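Local coordinates for protein putative aminomethyltransferase (Leptospirillum rubarum, PDB 3TTG) that is of unproven function but probably binds a folate cofactor, as do its relatives the glycine cleavage T-protein and YgfZ, at residues A[60-65]-A[78-83]; A[64-69]-A[252-257]; A[158-163]-A[173-178]. All coordinates share one frame; numbering follows the deposited sequence.

Interaction 1 (A[60-65]-A[78-83]); sequences QGIASQ and SFFLNP
S64 faces F79 where the loop after helix 55-60 runs beside strand 75-81, the touching parts of the two backbones heading 141° apart and joined by a nearly straight hydrogen bond from S64 N to F79 O, 2.9 Å long. Two serine hydroxyls carry much of what follows. S64 turns OG back between its own backbone N and carbonyl carbon (chi1 62°), which brings it to F79, where it accepts from F79 N at 3.1 Å; the same hydroxyl donates to G252 O, outside the pair. From the strand, S78 holds OG opposite its backbone N (chi1 -169°), leaning towards the loop. There it accepts from Q65 N at 3.1 Å and donates to F79 O at 2.9 Å. The carbonyl of F79 is therefore gripped twice, by S64 N and S78 OG arriving at opposite faces of its plane. With an alanine at S78, the amide of Q65 would probably lose its mate and the carbonyl of F79 one of its two donors.

Apolar packing lies farther along. The F80 ring lays one face over A63, CE1 meeting A63 CB at 4.0 Å, while I62 CG1 touches the same CE1 at 4.1 Å; F112 of helix 109-118 adds an edge-to-face ring contact. Between I62 and L81 two waters replace direct bonds: both donate to I62 O, the first at 2.7 Å, and they continue to L81 N and L81 O respectively. The lesson is one of division of labour in a largely buried contact. Short hydroxyl side chains satisfy peptide groups that regular sheet pairing does not reach, water bridges I62 to L81, and the phenyl ring supplies the apolar cover.

Interaction 2 (A[64-69]-A[252-257]); sequences SQDILK and GVSYNK
S64 and the turn that follows helix 249-252 are joined first by backbone and hydroxyl bonds. S254 N donates to S64 O at 2.9 Å in a nearly straight line (170°), while S64 OG donates to G252 O, the carbonyl at the end of the helix, at 2.7 Å.

The lysine brings a charged donor. K257 bends at chi3 (-73°), passing CD close to S64 O before NZ meets Q65 O at 2.9 Å. The approach is from well above the carbonyl plane, 52° out of it. NZ also donates to Q60 O and A63 O; one ammonium group thus gathers three backbone carbonyls of the 60-65 turn.

Apolar contact is slight: D66 CB and S254 CB rest together at 3.7 Å, and V253 CG2 lies 4.1 Å from S64 CB. Polar side chains brace each segment from within. Q65 curls back so that OE1 accepts from D66 N at 3.0 Å, its NE2 going to Y77 O. D66 OD1 accepts from K69 N in an Asx motif, and S254 OG accepts from N256 N in an ST turn.

K257 begins the lysine-glycine-cysteine-tyrosine-x-glycine-glutamine-glutamate sequence, the signature of the YgfZ/IBA57 branch of this folate-binding family, and here that signature's lysine ties its loop to the turn after helix 55-60.

Interaction 3 (A[158-163]-A[173-178]); sequences SGSSFR and IHPTSF
S161 and I173 form an antiparallel hydrogen-bonded pair, with I173 N to S161 O at 2.8 Å and S161 N returning to I173 O at 3.0 Å. S160 faces I173 as well, making a G1 beta bulge, and its positive backbone angles (57°/49°) put it in the left-handed helical conformation expected of that position.

S161 tucks OG between its own N and carbonyl carbon (chi1 65°), a turn that delivers the hydroxyl to S158 O at 2.7 Å, nearly along the C=O axis. This closes the loop on itself and sets the oxygen against I173 CG1, 3.4 Å away. The isoleucine spreads its branches over the closed loop: CB and CG1 lie against S158 O, and CG2, held opposite the backbone N, covers G159 CA at 3.8 Å. S160 OG, by contrast, rests on the proline ring, 3.2 Å from P175 CB, and S160 N makes a weak bond to H174 O.

Strand 161-164 is outermost in its sheet, and 170-173 separates it from 187-193, where D189 receives H174 NE2. Towards the second sheet, P175 packs on W92 of strand 87-96, and S160 shares a backbone bond with L75 of strand 75-81.

Interactions 1 and 2 work on one turn from two directions: their centres lie 9 Å apart, they share S64 and Q65, and K257 NZ lies 2.6 Å from Q60 O and 2.7 Å from A63 O. Interaction 3 stands apart, its centre 20 Å from that of interaction 1 and 17 Å from that of interaction 2, with nearest atoms about 7 Å away in each case. Intermediate residues span the interval. Y77 receives Q65 NE2 on its carbonyl and meets the F178 ring edge-to-face, while L248 touches both F79 and F178. Interactions 1 and 2 thus lie beside the edge strand 75-81 of one sheet, and interaction 3 at the edge strand 161-164 of another.

Interaction 1 (A[60-65]-A[78-83])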
ATOM      1  N   GLN A  60      15.283  -7.668 -11.755  1.00 26.49           N
ATOM      2  CA  GLN A  60      15.488  -8.700 -10.718  1.00 26.66           C
ATOM      3  C   GLN A  60      16.638  -8.355  -9.766  1.00 31.42           C
ATOM      4  O   GLN A  60      16.591  -8.734  -8.592  1.00 30.14           O
ATOM      5  CB  GLN A  60      15.797 -10.043 -11.412  1.00 29.88           C
ATOM      6  CG  GLN A  60      15.949 -11.256 -10.513  1.00 32.85           C
ATOM      7  CD  GLN A  60      14.618 -11.789 -10.012  1.00 44.90           C
ATOM      8  OE1 GLN A  60      13.625 -11.075  -9.832  1.00 35.02           O
ATOM      9  NE2 GLN A  60      14.603 -13.064  -9.692  1.00 45.72           N
ATOM     10  N   GLY A  61      17.660  -7.642 -10.262  1.00 28.64           N
ATOM     11  CA  GLY A  61      18.804  -7.260  -9.453  1.00 26.47           C
ATOM     12  C   GLY A  61      18.542  -6.030  -8.597  1.00 30.05           C
ATOM     13  O   GLY A  61      19.328  -5.716  -7.702  1.00 29.02           O
ATOM     14  N   ILE A  62      17.407  -5.375  -8.764  1.00 25.81           N
ATOM     15  CA  ILE A  62      17.155  -4.169  -7.946  1.00 28.50           C
ATOM     16  C   ILE A  62      15.868  -4.234  -7.109  1.00 30.34           C
ATOM     17  O   ILE A  62      15.802  -3.546  -6.102  1.00 31.20           O
ATOM     18  CB  ILE A  62      17.205  -2.882  -8.771  1.00 34.50           C
ATOM     19  CG1 ILE A  62      16.196  -2.858  -9.817  1.00 37.36           C
ATOM     20  CG2 ILE A  62      18.610  -2.677  -9.392  1.00 40.20           C
ATOM     21  CD1 ILE A  62      16.294  -1.622 -10.764  1.00 49.57           C
ATOM     22  N   ALA A  63      14.881  -5.025  -7.524  1.00 30.27           N
ATOM     23  CA  ALA A  63      13.639  -5.277  -6.809  1.00 28.54           C
ATOM     24  C   ALA A  63      13.906  -6.354  -5.746  1.00 29.69           C
ATOM     25  O   ALA A  63      14.658  -7.310  -5.997  1.00 29.20           O
ATOM     26  CB  ALA A  63      12.561  -5.767  -7.778  1.00 27.65           C
ATOM     27  N   SER A  64      13.220  -6.260  -4.619  1.00 24.76           N
ATOM     28  CA  SER A  64      13.329  -7.290  -3.573  1.00 25.31           C
ATOM     29  C   SER A  64      12.463  -8.532  -3.875  1.00 27.17           C
ATOM     30  O   SER A  64      12.668  -9.597  -3.302  1.00 27.37           O
ATOM     31  CB  SER A  64      12.964  -6.734  -2.208  1.00 27.71           C
ATOM     32  OG  SER A  64      11.629  -6.287  -2.178  1.00 27.96           O
ATOM     33  N   GLN A  65      11.478  -8.378  -4.782  1.00 26.37           N
ATOM     34  CA  GLN A  65      10.582  -9.434  -5.173  1.00 25.46           C
ATOM     35  C   GLN A  65      11.163 -10.243  -6.334  1.00 29.36           C
ATOM     36  O   GLN A  65      11.967  -9.748  -7.110  1.00 28.10           O
ATOM     37  CB  GLN A  65       9.223  -8.819  -5.575  1.00 27.52           C
ATOM     38  CG  GLN A  65       8.093  -9.847  -5.882  1.00 25.28           C
ATOM     39  CD  GLN A  65       7.835 -10.791  -4.749  1.00 31.14           C
ATOM     40  OE1 GLN A  65       8.407 -11.886  -4.666  1.00 28.39           O
ATOM     41  NE2 GLN A  65       7.005 -10.385  -3.822  1.00 30.86           N
ATOM     42  N   SER A  78       6.461  -5.375  -4.645  1.00 23.61           N
ATOM     43  CA  SER A  78       7.908  -5.345  -4.386  1.00 23.48           C
ATOM     44  C   SER A  78       8.324  -4.091  -3.699  1.00 30.37           C
ATOM     45  O   SER A  78       7.721  -3.032  -3.890  1.00 30.57           O
ATOM     46  CB  SER A  78       8.692  -5.420  -5.696  1.00 29.24           C
ATOM     47  OG  SER A  78      10.080  -5.655  -5.470  1.00 29.98           O
ATOM     48  N   PHE A  79       9.444  -4.185  -2.997  1.00 28.11           N
ATOM     49  CA  PHE A  79      10.206  -3.056  -2.541  1.00 26.36           C
ATOM     50  C   PHE A  79      11.409  -2.841  -3.450  1.00 30.16           C
ATOM     51  O   PHE A  79      11.860  -3.741  -4.162  1.00 27.55           O
ATOM     52  CB  PHE A  79      10.705  -3.254  -1.093  1.00 27.62           C
ATOM     53  CG  PHE A  79       9.611  -3.231  -0.097  1.00 28.09           C
ATOM     54  CD1 PHE A  79       8.963  -2.046   0.219  1.00 30.21           C
ATOM     55  CD2 PHE A  79       9.159  -4.404   0.484  1.00 28.91           C
ATOM     56  CE1 PHE A  79       7.896  -2.043   1.101  1.00 29.67           C
ATOM     57  CE2 PHE A  79       8.072  -4.394   1.343  1.00 28.62           C
ATOM     58  CZ  PHE A  79       7.488  -3.217   1.690  1.00 26.08           C
ATOM     59  N   PHE A  80      11.938  -1.641  -3.365  1.00 28.24           N
ATOM     60  CA  PHE A  80      13.222  -1.224  -3.929  1.00 27.40           C
ATOM     61  C   PHE A  80      13.987  -0.702  -2.755  1.00 29.00           C
ATOM     62  O   PHE A  80      13.592   0.292  -2.116  1.00 28.77           O
ATOM     63  CB  PHE A  80      13.064  -0.210  -5.058  1.00 28.59           C
ATOM     64  CG  PHE A  80      12.361  -0.799  -6.257  1.00 29.11           C
ATOM     65  CD1 PHE A  80      13.082  -1.245  -7.350  1.00 32.80           C
ATOM     66  CD2 PHE A  80      10.993  -1.048  -6.227  1.00 31.83           C
ATOM     67  CE1 PHE A  80      12.447  -1.835  -8.418  1.00 32.55           C
ATOM     68  CE2 PHE A  80      10.365  -1.651  -7.289  1.00 30.65           C
ATOM     69  CZ  PHE A  80      11.089  -2.058  -8.361  1.00 30.68           C
ATOM     70  N   LEU A  81      15.008  -1.429  -2.388  1.00 25.43           N
ATOM     71  CA  LEU A  81      15.777  -1.077  -1.190  1.00 26.01           C
ATOM     72  C   LEU A  81      17.084  -0.446  -1.491  1.00 31.76           C
ATOM     73  O   LEU A  81      17.573  -0.564  -2.592  1.00 31.11           O
ATOM     74  CB  LEU A  81      16.034  -2.346  -0.370  1.00 26.22           C
ATOM     75  CG  LEU A  81      14.802  -3.260  -0.118  1.00 29.33           C
ATOM     76  CD1 LEU A  81      15.195  -4.537   0.571  1.00 28.87           C
ATOM     77  CD2 LEU A  81      13.751  -2.586   0.697  1.00 31.02           C
ATOM     78  N   ASN A  82      17.669   0.223  -0.479  1.00 31.77           N
ATOM     79  CA  ASN A  82      19.019   0.717  -0.556  1.00 31.82           C
ATOM     80  C   ASN A  82      19.938  -0.444  -0.134  1.00 34.18           C
ATOM     81  O   ASN A  82      19.430  -1.450   0.351  1.00 31.29           O
ATOM     82  CB  ASN A  82      19.167   1.990   0.296  1.00 32.70           C
ATOM     83  CG  ASN A  82      19.154   1.819   1.785  1.00 39.63           C
ATOM     84  OD1 ASN A  82      19.269   0.722   2.339  1.00 32.31           O
ATOM     85  ND2 ASN A  82      19.077   2.922   2.453  1.00 36.63           N
ATOM     86  N   PRO A  83      21.268  -0.300  -0.217  1.00 31.90           N
ATOM     87  CA  PRO A  83      22.186  -1.403   0.145  1.00 31.47           C
ATOM     88  C   PRO A  83      22.085  -1.939   1.603  1.00 35.08           C
ATOM     89  O   PRO A  83      22.489  -3.084   1.890  1.00 30.91           O
ATOM     90  CB  PRO A  83      23.551  -0.751  -0.083  1.00 34.87           C
ATOM     91  CG  PRO A  83      23.302   0.200  -1.199  1.00 39.06           C
ATOM     92  CD  PRO A  83      22.021   0.822  -0.829  1.00 36.48           C
TER
HETATM   93  O   HOH W   1      15.781  -3.961  -3.396  1.00 25.87           O
HETATM   94  O   HOH W   2      16.676  -1.000  -5.239  1.00 28.05           O

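Interaction 2 (A[64-69]-A[252-257])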
ATOM      1  N   SER A  64      13.220  -6.260  -4.619  1.00 24.76           N
ATOM      2  CA  SER A  64      13.329  -7.290  -3.573  1.00 25.31           C
ATOM      3  C   SER A  64      12.463  -8.532  -3.875  1.00 27.17           C
ATOM      4  O   SER A  64      12.668  -9.597  -3.302  1.00 27.37           O
ATOM      5  CB  SER A  64      12.964  -6.734  -2.208  1.00 27.71           C
ATOM      6  OG  SER A  64      11.629  -6.287  -2.178  1.00 27.96           O
ATOM      7  N   GLN A  65      11.478  -8.378  -4.782  1.00 26.37           N
ATOM      8  CA  GLN A  65      10.582  -9.434  -5.173  1.00 25.46           C
ATOM      9  C   GLN A  65      11.163 -10.243  -6.334  1.00 29.36           C
ATOM     10  O   GLN A  65      11.967  -9.748  -7.110  1.00 28.10           O
ATOM     11  CB  GLN A  65       9.223  -8.819  -5.575  1.00 27.52           C
ATOM     12  CG  GLN A  65       8.093  -9.847  -5.882  1.00 25.28           C
ATOM     13  CD  GLN A  65       7.835 -10.791  -4.749  1.00 31.14           C
ATOM     14  OE1 GLN A  65       8.407 -11.886  -4.666  1.00 28.39           O
ATOM     15  NE2 GLN A  65       7.005 -10.385  -3.822  1.00 30.86           N
ATOM     16  N   ASP A  66      10.818 -11.501  -6.393  1.00 25.52           N
ATOM     17  CA  ASP A  66      11.140 -12.380  -7.511  1.00 27.67           C
ATOM     18  C   ASP A  66      10.197 -12.036  -8.710  1.00 39.37           C
ATOM     19  O   ASP A  66       8.991 -12.371  -8.667  1.00 39.95           O
ATOM     20  CB  ASP A  66      10.949 -13.825  -7.120  1.00 28.97           C
ATOM     21  CG  ASP A  66      11.462 -14.771  -8.175  1.00 40.44           C
ATOM     22  OD1 ASP A  66      11.665 -14.320  -9.343  1.00 37.32           O
ATOM     23  OD2 ASP A  66      11.596 -15.956  -7.869  1.00 48.90           O
ATOM     24  N   ILE A  67      10.737 -11.289  -9.677  1.00 42.45           N
ATOM     25  CA  ILE A  67      10.075 -10.814 -10.909  1.00 46.17           C
ATOM     26  C   ILE A  67      10.100 -11.904 -12.000  1.00 51.69           C
ATOM     27  O   ILE A  67       9.233 -11.881 -12.835  1.00 51.17           O
ATOM     28  CB  ILE A  67      10.840  -9.496 -11.401  1.00 51.25           C
ATOM     29  CG1 ILE A  67      10.756  -8.377 -10.371  1.00 52.48           C
ATOM     30  CG2 ILE A  67      10.409  -8.978 -12.787  1.00 57.64           C
ATOM     31  CD1 ILE A  67       9.429  -8.199  -9.680  1.00 58.50           C
ATOM     32  N   LEU A  68      11.121 -12.792 -12.034  1.00 53.36           N
ATOM     33  CA  LEU A  68      11.289 -13.839 -13.056  1.00 56.10           C
ATOM     34  C   LEU A  68      10.228 -14.924 -12.970  1.00 63.57           C
ATOM     35  O   LEU A  68       9.737 -15.387 -13.998  1.00 63.34           O
ATOM     36  CB  LEU A  68      12.676 -14.534 -12.915  1.00 56.57           C
ATOM     37  CG  LEU A  68      13.914 -13.674 -13.028  1.00 60.59           C
ATOM     38  CD1 LEU A  68      15.175 -14.509 -12.699  1.00 61.68           C
ATOM     39  CD2 LEU A  68      13.995 -13.027 -14.370  1.00 58.16           C
ATOM     40  N   LYS A  69       9.932 -15.375 -11.754  1.00 64.42           N
ATOM     41  CA  LYS A  69       8.945 -16.436 -11.524  1.00 66.87           C
ATOM     42  C   LYS A  69       7.522 -15.980 -11.840  1.00 73.48           C
ATOM     43  O   LYS A  69       6.672 -16.826 -12.160  1.00 73.82           O
ATOM     44  CB  LYS A  69       9.003 -16.968 -10.068  1.00 69.48           C
ATOM     45  CG  LYS A  69       8.265 -16.130  -8.983  1.00 80.84           C
ATOM     46  CD  LYS A  69       7.112 -16.892  -8.289  1.00 93.52           C
ATOM     47  CE  LYS A  69       5.812 -17.048  -9.069  1.00 99.33           C
ATOM     48  NZ  LYS A  69       5.749 -18.266  -9.940  1.00103.09           N
ATOM     49  N   GLY A 252       6.252  -8.723  -0.258  1.00 27.22           N
ATOM     50  CA  GLY A 252       7.164  -7.855  -1.014  1.00 27.32           C
ATOM     51  C   GLY A 252       8.605  -8.309  -1.202  1.00 30.61           C
ATOM     52  O   GLY A 252       9.337  -7.649  -1.921  1.00 28.79           O
ATOM     53  N   VAL A 253       9.047  -9.390  -0.531  1.00 28.48           N
ATOM     54  CA  VAL A 253      10.437  -9.880  -0.626  1.00 28.13           C
ATOM     55  C   VAL A 253      10.438 -11.326  -0.974  1.00 30.69           C
ATOM     56  O   VAL A 253       9.641 -12.066  -0.397  1.00 29.65           O
ATOM     57  CB  VAL A 253      11.143  -9.675   0.761  1.00 29.28           C
ATOM     58  CG1 VAL A 253      12.548 -10.258   0.792  1.00 29.55           C
ATOM     59  CG2 VAL A 253      11.182  -8.225   1.168  1.00 28.89           C
ATOM     60  N   SER A 254      11.364 -11.758  -1.808  1.00 28.16           N
ATOM     61  CA  SER A 254      11.626 -13.183  -2.021  1.00 28.58           C
ATOM     62  C   SER A 254      12.890 -13.555  -1.280  1.00 32.40           C
ATOM     63  O   SER A 254      13.910 -12.936  -1.510  1.00 29.34           O
ATOM     64  CB  SER A 254      11.772 -13.564  -3.480  1.00 31.49           C
ATOM     65  OG  SER A 254      12.329 -14.862  -3.622  1.00 30.93           O
ATOM     66  N   TYR A 255      12.828 -14.581  -0.396  1.00 30.68           N
ATOM     67  CA  TYR A 255      13.990 -15.101   0.294  1.00 32.51           C
ATOM     68  C   TYR A 255      14.647 -16.256  -0.505  1.00 39.27           C
ATOM     69  O   TYR A 255      15.566 -16.860   0.013  1.00 41.26           O
ATOM     70  CB  TYR A 255      13.574 -15.610   1.688  1.00 32.97           C
ATOM     71  CG  TYR A 255      13.250 -14.469   2.618  1.00 31.41           C
ATOM     72  CD1 TYR A 255      14.254 -13.693   3.170  1.00 33.23           C
ATOM     73  CD2 TYR A 255      11.928 -14.132   2.910  1.00 29.90           C
ATOM     74  CE1 TYR A 255      13.962 -12.580   3.941  1.00 34.09           C
ATOM     75  CE2 TYR A 255      11.625 -13.040   3.713  1.00 27.67           C
ATOM     76  CZ  TYR A 255      12.648 -12.293   4.272  1.00 36.89           C
ATOM     77  OH  TYR A 255      12.400 -11.241   5.141  1.00 35.67           O
ATOM     78  N   ASN A 256      14.126 -16.641  -1.685  1.00 34.34           N
ATOM     79  CA  ASN A 256      14.718 -17.699  -2.505  1.00 35.33           C
ATOM     80  C   ASN A 256      15.400 -17.195  -3.789  1.00 39.81           C
ATOM     81  O   ASN A 256      16.189 -17.926  -4.363  1.00 44.57           O
ATOM     82  CB  ASN A 256      13.626 -18.721  -2.874  1.00 39.42           C
ATOM     83  CG  ASN A 256      13.169 -19.499  -1.688  1.00 63.67           C
ATOM     84  OD1 ASN A 256      13.990 -20.111  -0.997  1.00 56.09           O
ATOM     85  ND2 ASN A 256      11.878 -19.466  -1.384  1.00 57.14           N
ATOM     86  N   LYS A 257      15.255 -15.956  -4.154  1.00 33.07           N
ATOM     87  CA  LYS A 257      15.828 -15.469  -5.400  1.00 29.94           C
ATOM     88  C   LYS A 257      17.354 -15.196  -5.336  1.00 36.21           C
ATOM     89  O   LYS A 257      17.914 -15.144  -4.272  1.00 35.55           O
ATOM     90  CB  LYS A 257      15.098 -14.225  -5.833  1.00 26.18           C
ATOM     91  CG  LYS A 257      15.327 -13.032  -4.928  1.00 25.78           C
ATOM     92  CD  LYS A 257      14.701 -11.754  -5.423  1.00 28.84           C
ATOM     93  CE  LYS A 257      15.412 -11.166  -6.585  1.00 31.13           C
ATOM     94  NZ  LYS A 257      14.838  -9.858  -6.991  1.00 28.84           N
TER
HETATM   95  O   HOH W   3       6.687 -12.355  -1.686  1.00 37.76           O

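Interaction 3 (A[158-163]-A[173-178])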
ATOM      1  N   SER A 158      -9.718 -11.656 -10.577  1.00 52.80           N
ATOM      2  CA  SER A 158      -9.361 -12.268  -9.291  1.00 50.92           C
ATOM      3  C   SER A 158      -8.226 -11.525  -8.658  1.00 48.01           C
ATOM      4  O   SER A 158      -7.583 -10.734  -9.324  1.00 43.24           O
ATOM      5  CB  SER A 158      -8.971 -13.740  -9.466  1.00 53.80           C
ATOM      6  OG  SER A 158      -7.934 -13.896 -10.416  1.00 60.10           O
ATOM      7  N   GLY A 159      -7.994 -11.787  -7.373  1.00 45.77           N
ATOM      8  CA  GLY A 159      -6.912 -11.185  -6.601  1.00 44.40           C
ATOM      9  C   GLY A 159      -5.549 -11.432  -7.228  1.00 41.65           C
ATOM     10  O   GLY A 159      -5.364 -12.435  -7.897  1.00 39.99           O
ATOM     11  N   SER A 160      -4.598 -10.545  -6.996  1.00 38.49           N
ATOM     12  CA  SER A 160      -3.218 -10.603  -7.505  1.00 38.64           C
ATOM     13  C   SER A 160      -3.182 -10.690  -9.042  1.00 42.11           C
ATOM     14  O   SER A 160      -2.477 -11.536  -9.587  1.00 39.37           O
ATOM     15  CB  SER A 160      -2.464 -11.804  -6.914  1.00 46.44           C
ATOM     16  OG  SER A 160      -2.534 -11.835  -5.505  1.00 60.30           O
ATOM     17  N   SER A 161      -3.927  -9.823  -9.743  1.00 37.47           N
ATOM     18  CA  SER A 161      -3.941  -9.895 -11.200  1.00 35.48           C
ATOM     19  C   SER A 161      -3.643  -8.577 -11.814  1.00 33.40           C
ATOM     20  O   SER A 161      -3.865  -7.513 -11.215  1.00 31.97           O
ATOM     21  CB  SER A 161      -5.270 -10.437 -11.744  1.00 37.74           C
ATOM     22  OG  SER A 161      -6.345  -9.566 -11.455  1.00 47.73           O
ATOM     23  N   PHE A 162      -3.129  -8.652 -13.029  1.00 31.97           N
ATOM     24  CA  PHE A 162      -2.734  -7.503 -13.859  1.00 32.73           C
ATOM     25  C   PHE A 162      -3.283  -7.737 -15.231  1.00 40.45           C
ATOM     26  O   PHE A 162      -2.864  -8.701 -15.889  1.00 41.37           O
ATOM     27  CB  PHE A 162      -1.200  -7.356 -13.945  1.00 34.81           C
ATOM     28  CG  PHE A 162      -0.787  -6.139 -14.738  1.00 35.65           C
ATOM     29  CD1 PHE A 162      -1.180  -4.875 -14.344  1.00 33.95           C
ATOM     30  CD2 PHE A 162      -0.135  -6.273 -15.967  1.00 39.68           C
ATOM     31  CE1 PHE A 162      -0.874  -3.768 -15.106  1.00 36.85           C
ATOM     32  CE2 PHE A 162       0.194  -5.152 -16.715  1.00 41.62           C
ATOM     33  CZ  PHE A 162      -0.157  -3.907 -16.266  1.00 39.32           C
ATOM     34  N   ARG A 163      -4.211  -6.904 -15.663  1.00 38.48           N
ATOM     35  CA  ARG A 163      -4.868  -7.103 -16.959  1.00 41.02           C
ATOM     36  C   ARG A 163      -4.809  -5.854 -17.817  1.00 46.84           C
ATOM     37  O   ARG A 163      -4.975  -4.759 -17.280  1.00 41.28           O
ATOM     38  CB  ARG A 163      -6.357  -7.446 -16.754  1.00 43.44           C
ATOM     39  CG  ARG A 163      -6.767  -8.291 -15.523  1.00 67.11           C
ATOM     40  CD  ARG A 163      -7.012  -9.764 -15.816  1.00 81.03           C
ATOM     41  NE  ARG A 163      -8.096  -9.947 -16.792  1.00102.23           N
ATOM     42  CZ  ARG A 163      -8.494 -11.115 -17.292  1.00119.00           C
ATOM     43  NH1 ARG A 163      -9.476 -11.161 -18.185  1.00110.17           N
ATOM     44  NH2 ARG A 163      -7.920 -12.250 -16.898  1.00103.02           N
ATOM     45  N   ILE A 173      -5.486  -5.805  -9.633  1.00 31.95           N
ATOM     46  CA  ILE A 173      -6.260  -6.300  -8.497  1.00 34.32           C
ATOM     47  C   ILE A 173      -5.232  -6.737  -7.508  1.00 33.11           C
ATOM     48  O   ILE A 173      -4.471  -7.659  -7.791  1.00 30.89           O
ATOM     49  CB  ILE A 173      -7.284  -7.393  -8.771  1.00 39.26           C
ATOM     50  CG1 ILE A 173      -8.183  -7.110  -9.972  1.00 42.68           C
ATOM     51  CG2 ILE A 173      -8.108  -7.660  -7.512  1.00 39.81           C
ATOM     52  CD1 ILE A 173      -8.944  -5.959  -9.919  1.00 59.22           C
ATOM     53  N   HIS A 174      -5.183  -6.084  -6.373  1.00 27.95           N
ATOM     54  CA  HIS A 174      -4.170  -6.400  -5.373  1.00 28.28           C
ATOM     55  C   HIS A 174      -4.349  -7.817  -4.822  1.00 31.18           C
ATOM     56  O   HIS A 174      -5.478  -8.341  -4.744  1.00 29.88           O
ATOM     57  CB  HIS A 174      -4.258  -5.430  -4.167  1.00 29.24           C
ATOM     58  CG  HIS A 174      -3.931  -3.990  -4.413  1.00 32.50           C
ATOM     59  ND1 HIS A 174      -3.555  -3.162  -3.379  1.00 34.57           N
ATOM     60  CD2 HIS A 174      -4.033  -3.245  -5.540  1.00 35.64           C
ATOM     61  CE1 HIS A 174      -3.446  -1.944  -3.903  1.00 32.99           C
ATOM     62  NE2 HIS A 174      -3.703  -1.955  -5.196  1.00 33.69           N
ATOM     63  N   PRO A 175      -3.295  -8.391  -4.251  1.00 32.69           N
ATOM     64  CA  PRO A 175      -3.506  -9.602  -3.423  1.00 33.09           C
ATOM     65  C   PRO A 175      -4.410  -9.259  -2.254  1.00 35.26           C
ATOM     66  O   PRO A 175      -4.383  -8.118  -1.756  1.00 32.58           O
ATOM     67  CB  PRO A 175      -2.099  -9.974  -2.940  1.00 35.36           C
ATOM     68  CG  PRO A 175      -1.249  -8.867  -3.263  1.00 38.39           C
ATOM     69  CD  PRO A 175      -1.896  -7.942  -4.217  1.00 34.47           C
ATOM     70  N   THR A 176      -5.251 -10.203  -1.827  1.00 34.50           N
ATOM     71  CA  THR A 176      -6.170  -9.920  -0.710  1.00 36.36           C
ATOM     72  C   THR A 176      -5.389  -9.918   0.632  1.00 40.13           C
ATOM     73  O   THR A 176      -5.821  -9.220   1.524  1.00 39.90           O
ATOM     74  CB  THR A 176      -7.324 -10.877  -0.725  1.00 46.18           C
ATOM     75  OG1 THR A 176      -6.785 -12.204  -0.696  1.00 38.81           O
ATOM     76  CG2 THR A 176      -8.212 -10.667  -1.967  1.00 49.26           C
ATOM     77  N   SER A 177      -4.186 -10.543   0.714  1.00 35.11           N
ATOM     78  CA  SER A 177      -3.352 -10.539   1.929  1.00 36.31           C
ATOM     79  C   SER A 177      -2.289  -9.481   1.849  1.00 37.58           C
ATOM     80  O   SER A 177      -1.655  -9.288   0.799  1.00 37.67           O
ATOM     81  CB  SER A 177      -2.713 -11.905   2.190  1.00 42.93           C
ATOM     82  OG  SER A 177      -3.783 -12.763   2.531  1.00 59.38           O
ATOM     83  N   PHE A 178      -2.095  -8.751   2.955  1.00 31.16           N
ATOM     84  CA  PHE A 178      -1.119  -7.693   2.943  1.00 29.33           C
ATOM     85  C   PHE A 178      -0.299  -7.699   4.221  1.00 30.80           C
ATOM     86  O   PHE A 178       0.428  -8.677   4.437  1.00 30.38           O
ATOM     87  CB  PHE A 178      -1.808  -6.333   2.593  1.00 29.79           C
ATOM     88  CG  PHE A 178      -0.852  -5.326   2.001  1.00 30.22           C
ATOM     89  CD1 PHE A 178      -0.047  -5.660   0.901  1.00 30.41           C
ATOM     90  CD2 PHE A 178      -0.662  -4.081   2.596  1.00 33.10           C
ATOM     91  CE1 PHE A 178       0.820  -4.731   0.336  1.00 27.84           C
ATOM     92  CE2 PHE A 178       0.232  -3.147   2.026  1.00 33.79           C
ATOM     93  CZ  PHE A 178       0.981  -3.496   0.909  1.00 28.79           C
TER